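Local coordinates for protein probable porin (Pseudomonas aeruginosa, PDB 2Y0H) that probably forms a pore across the outer membrane for the passage of small solutes, at residues A[115-120]-A[204-209]. Numbering follows the deposited sequence.
Sequences LPVAFR and YRQHYL
In this OprD-family beta-barrel, a type I turn from L115 to A118 folds inward and rests on the lumen-facing side of wall strand 204-216, where P116 and V117 meet Y208 and Q206. The turn closes a two-stranded hairpin of 111-115 with 118-119, as the reciprocal hydrogen bonds from A118 N to L115 O (2.9 Å) and from L115 N to A118 O (3.0 Å) attest. The clearest contact is a CH-pi interaction: P116 CB lies 3.5 Å from the centroid of the Y208 ring and 13° off its normal, hence over the face, while P116 CG approaches Y208 CE2. Y208 CG stands anti to the backbone N (chi1 165°), which carries the ring off the wall to meet the proline. V117 CG1 packs more loosely, 4.2 Å from Y208 CB, and passes the Q206 amide at 3.9 Å from OE1. That amide ends an extended chain, with NE2 hydrogen-bonded to S232 OG and P275 O. No direct hydrogen bond joins the segments; a water bridges them instead. It hydrogen-bonds with Y204 OH (2.9 Å), at the edge of the phenol ring and in its plane, and is placed to donate to Q206 OE1 (2.8 Å) and V117 O (2.7 Å).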
ATOM      1  N   LEU A 115      -5.161  -4.819  -1.965  1.00 29.28           N
ATOM      2  CA  LEU A 115      -5.715  -5.924  -1.196  1.00 25.86           C
ATOM      3  C   LEU A 115      -4.733  -6.364  -0.122  1.00 27.71           C
ATOM      4  O   LEU A 115      -3.528  -6.136  -0.240  1.00 24.20           O
ATOM      5  CB  LEU A 115      -6.021  -7.093  -2.129  1.00 29.42           C
ATOM      6  CG  LEU A 115      -6.940  -6.732  -3.297  1.00 31.84           C
ATOM      7  CD1 LEU A 115      -6.963  -7.852  -4.333  1.00 31.82           C
ATOM      8  CD2 LEU A 115      -8.343  -6.408  -2.786  1.00 28.38           C
ATOM      9  N   PRO A 116      -5.247  -6.997   0.942  1.00 27.42           N
ATOM     10  CA  PRO A 116      -4.385  -7.353   2.077  1.00 25.19           C
ATOM     11  C   PRO A 116      -3.190  -8.234   1.679  1.00 27.50           C
ATOM     12  O   PRO A 116      -2.145  -8.131   2.323  1.00 25.91           O
ATOM     13  CB  PRO A 116      -5.342  -8.097   3.016  1.00 27.58           C
ATOM     14  CG  PRO A 116      -6.701  -7.538   2.674  1.00 28.63           C
ATOM     15  CD  PRO A 116      -6.660  -7.333   1.183  1.00 23.92           C
ATOM     16  N   VAL A 117      -3.331  -9.065   0.639  1.00 24.30           N
ATOM     17  CA  VAL A 117      -2.236  -9.915   0.181  1.00 25.44           C
ATOM     18  C   VAL A 117      -1.475  -9.371  -1.045  1.00 29.56           C
ATOM     19  O   VAL A 117      -0.542 -10.019  -1.551  1.00 26.87           O
ATOM     20  CB  VAL A 117      -2.705 -11.367  -0.109  1.00 28.11           C
ATOM     21  CG1 VAL A 117      -3.310 -11.984   1.139  1.00 25.84           C
ATOM     22  CG2 VAL A 117      -3.695 -11.415  -1.287  1.00 23.29           C
ATOM     23  N   ALA A 118      -1.878  -8.193  -1.519  1.00 29.17           N
ATOM     24  CA  ALA A 118      -1.249  -7.550  -2.679  1.00 27.22           C
ATOM     25  C   ALA A 118      -1.697  -6.092  -2.746  1.00 30.29           C
ATOM     26  O   ALA A 118      -2.719  -5.766  -3.364  1.00 27.26           O
ATOM     27  CB  ALA A 118      -1.617  -8.268  -3.969  1.00 25.31           C
ATOM     28  N   PHE A 119      -0.938  -5.225  -2.083  1.00 28.37           N
ATOM     29  CA  PHE A 119      -1.300  -3.826  -1.979  1.00 28.53           C
ATOM     30  C   PHE A 119      -0.239  -3.026  -2.727  1.00 30.27           C
ATOM     31  O   PHE A 119       0.861  -2.812  -2.214  1.00 23.89           O
ATOM     32  CB  PHE A 119      -1.372  -3.397  -0.513  1.00 27.28           C
ATOM     33  CG  PHE A 119      -2.213  -2.172  -0.286  1.00 32.45           C
ATOM     34  CD1 PHE A 119      -1.709  -0.914  -0.558  1.00 34.46           C
ATOM     35  CD2 PHE A 119      -3.513  -2.285   0.178  1.00 31.13           C
ATOM     36  CE1 PHE A 119      -2.486   0.220  -0.363  1.00 37.31           C
ATOM     37  CE2 PHE A 119      -4.294  -1.161   0.377  1.00 33.25           C
ATOM     38  CZ  PHE A 119      -3.779   0.093   0.110  1.00 36.59           C
ATOM     39  N   ARG A 120      -0.574  -2.628  -3.955  1.00 30.08           N
ATOM     40  CA  ARG A 120       0.395  -2.027  -4.864  1.00 30.43           C
ATOM     41  C   ARG A 120       0.965  -0.736  -4.278  1.00 28.44           C
ATOM     42  O   ARG A 120       0.261   0.057  -3.661  1.00 31.28           O
ATOM     43  CB  ARG A 120      -0.217  -1.791  -6.259  1.00 32.78           C
ATOM     44  CG  ARG A 120      -1.003  -0.489  -6.381  1.00 32.54           C
ATOM     45  CD  ARG A 120      -2.088  -0.422  -5.310  1.00 38.52           C
ATOM     46  NE  ARG A 120      -2.262   0.920  -4.741  1.00 45.10           N
ATOM     47  CZ  ARG A 120      -2.140   2.039  -5.440  1.00 38.91           C
ATOM     48  NH1 ARG A 120      -1.842   1.979  -6.725  1.00 41.21           N
ATOM     49  NH2 ARG A 120      -2.324   3.213  -4.865  1.00 44.56           N
ATOM     50  N   TYR A 204       5.164 -19.271  -2.495  1.00 22.15           N
ATOM     51  CA  TYR A 204       4.520 -19.156  -1.189  1.00 23.34           C
ATOM     52  C   TYR A 204       2.991 -19.074  -1.234  1.00 21.98           C
ATOM     53  O   TYR A 204       2.395 -18.781  -2.274  1.00 22.71           O
ATOM     54  CB  TYR A 204       5.109 -17.991  -0.373  1.00 25.27           C
ATOM     55  CG  TYR A 204       4.595 -16.603  -0.739  1.00 27.72           C
ATOM     56  CD1 TYR A 204       5.164 -15.880  -1.787  1.00 21.80           C
ATOM     57  CD2 TYR A 204       3.548 -16.019  -0.029  1.00 22.83           C
ATOM     58  CE1 TYR A 204       4.716 -14.609  -2.104  1.00 22.56           C
ATOM     59  CE2 TYR A 204       3.089 -14.750  -0.344  1.00 24.56           C
ATOM     60  CZ  TYR A 204       3.670 -14.055  -1.381  1.00 26.01           C
ATOM     61  OH  TYR A 204       3.216 -12.801  -1.691  1.00 26.37           O
ATOM     62  N   ARG A 205       2.397 -19.355  -0.079  1.00 23.52           N
ATOM     63  CA  ARG A 205       0.957 -19.260   0.188  1.00 28.08           C
ATOM     64  C   ARG A 205       0.787 -18.361   1.402  1.00 24.22           C
ATOM     65  O   ARG A 205       1.574 -18.436   2.333  1.00 23.90           O
ATOM     66  CB  ARG A 205       0.401 -20.620   0.635  1.00 28.81           C
ATOM     67  CG  ARG A 205       0.165 -21.629  -0.414  1.00 37.54           C
ATOM     68  CD  ARG A 205      -0.311 -22.943   0.232  1.00 34.88           C
ATOM     69  NE  ARG A 205      -0.334 -23.986  -0.784  1.00 41.28           N
ATOM     70  CZ  ARG A 205      -1.362 -24.793  -1.026  1.00 44.27           C
ATOM     71  NH1 ARG A 205      -2.475 -24.704  -0.307  1.00 41.61           N
ATOM     72  NH2 ARG A 205      -1.269 -25.690  -1.996  1.00 42.61           N
ATOM     73  N   GLN A 206      -0.279 -17.577   1.434  1.00 24.15           N
ATOM     74  CA  GLN A 206      -0.493 -16.665   2.541  1.00 26.95           C
ATOM     75  C   GLN A 206      -1.978 -16.530   2.871  1.00 26.81           C
ATOM     76  O   GLN A 206      -2.791 -16.217   1.995  1.00 28.38           O
ATOM     77  CB  GLN A 206       0.085 -15.306   2.177  1.00 23.29           C
ATOM     78  CG  GLN A 206       0.025 -14.283   3.271  1.00 26.18           C
ATOM     79  CD  GLN A 206       0.878 -13.066   2.942  1.00 26.07           C
ATOM     80  OE1 GLN A 206       0.431 -12.162   2.252  1.00 25.08           O
ATOM     81  NE2 GLN A 206       2.112 -13.051   3.434  1.00 25.21           N
ATOM     82  N   HIS A 207      -2.324 -16.756   4.132  1.00 26.06           N
ATOM     83  CA  HIS A 207      -3.702 -16.600   4.587  1.00 29.18           C
ATOM     84  C   HIS A 207      -3.780 -15.339   5.407  1.00 24.92           C
ATOM     85  O   HIS A 207      -2.894 -15.072   6.207  1.00 27.38           O
ATOM     86  CB  HIS A 207      -4.156 -17.782   5.462  1.00 28.53           C
ATOM     87  CG  HIS A 207      -4.192 -19.095   4.743  1.00 32.74           C
ATOM     88  ND1 HIS A 207      -5.326 -19.574   4.122  1.00 31.22           N
ATOM     89  CD2 HIS A 207      -3.231 -20.030   4.550  1.00 26.84           C
ATOM     90  CE1 HIS A 207      -5.062 -20.746   3.575  1.00 34.07           C
ATOM     91  NE2 HIS A 207      -3.796 -21.041   3.814  1.00 36.56           N
ATOM     92  N   TYR A 208      -4.852 -14.579   5.222  1.00 25.14           N
ATOM     93  CA  TYR A 208      -5.046 -13.334   5.941  1.00 27.36           C
ATOM     94  C   TYR A 208      -6.391 -13.338   6.618  1.00 28.34           C
ATOM     95  O   TYR A 208      -7.401 -13.695   6.005  1.00 26.80           O
ATOM     96  CB  TYR A 208      -4.990 -12.139   4.987  1.00 24.63           C
ATOM     97  CG  TYR A 208      -5.520 -10.850   5.582  1.00 28.92           C
ATOM     98  CD1 TYR A 208      -4.734 -10.088   6.447  1.00 26.79           C
ATOM     99  CD2 TYR A 208      -6.796 -10.381   5.276  1.00 27.55           C
ATOM    100  CE1 TYR A 208      -5.198  -8.909   6.996  1.00 24.77           C
ATOM    101  CE2 TYR A 208      -7.269  -9.176   5.830  1.00 29.62           C
ATOM    102  CZ  TYR A 208      -6.459  -8.456   6.694  1.00 27.36           C
ATOM    103  OH  TYR A 208      -6.884  -7.272   7.257  1.00 26.13           O
ATOM    104  N   LEU A 209      -6.394 -12.914   7.877  1.00 27.52           N
ATOM    105  CA  LEU A 209      -7.630 -12.701   8.609  1.00 30.68           C
ATOM    106  C   LEU A 209      -7.617 -11.309   9.234  1.00 31.21           C
ATOM    107  O   LEU A 209      -6.680 -10.945   9.944  1.00 30.43           O
ATOM    108  CB  LEU A 209      -7.812 -13.761   9.694  1.00 29.84           C
ATOM    109  CG  LEU A 209      -9.246 -13.814  10.205  1.00 41.48           C
ATOM    110  CD1 LEU A 209     -10.119 -14.297   9.067  1.00 42.63           C
ATOM    111  CD2 LEU A 209      -9.387 -14.737  11.428  1.00 47.43           C
TER
HETATM  112  O   HOH W   1       0.676 -12.133  -0.504  1.00 32.37           O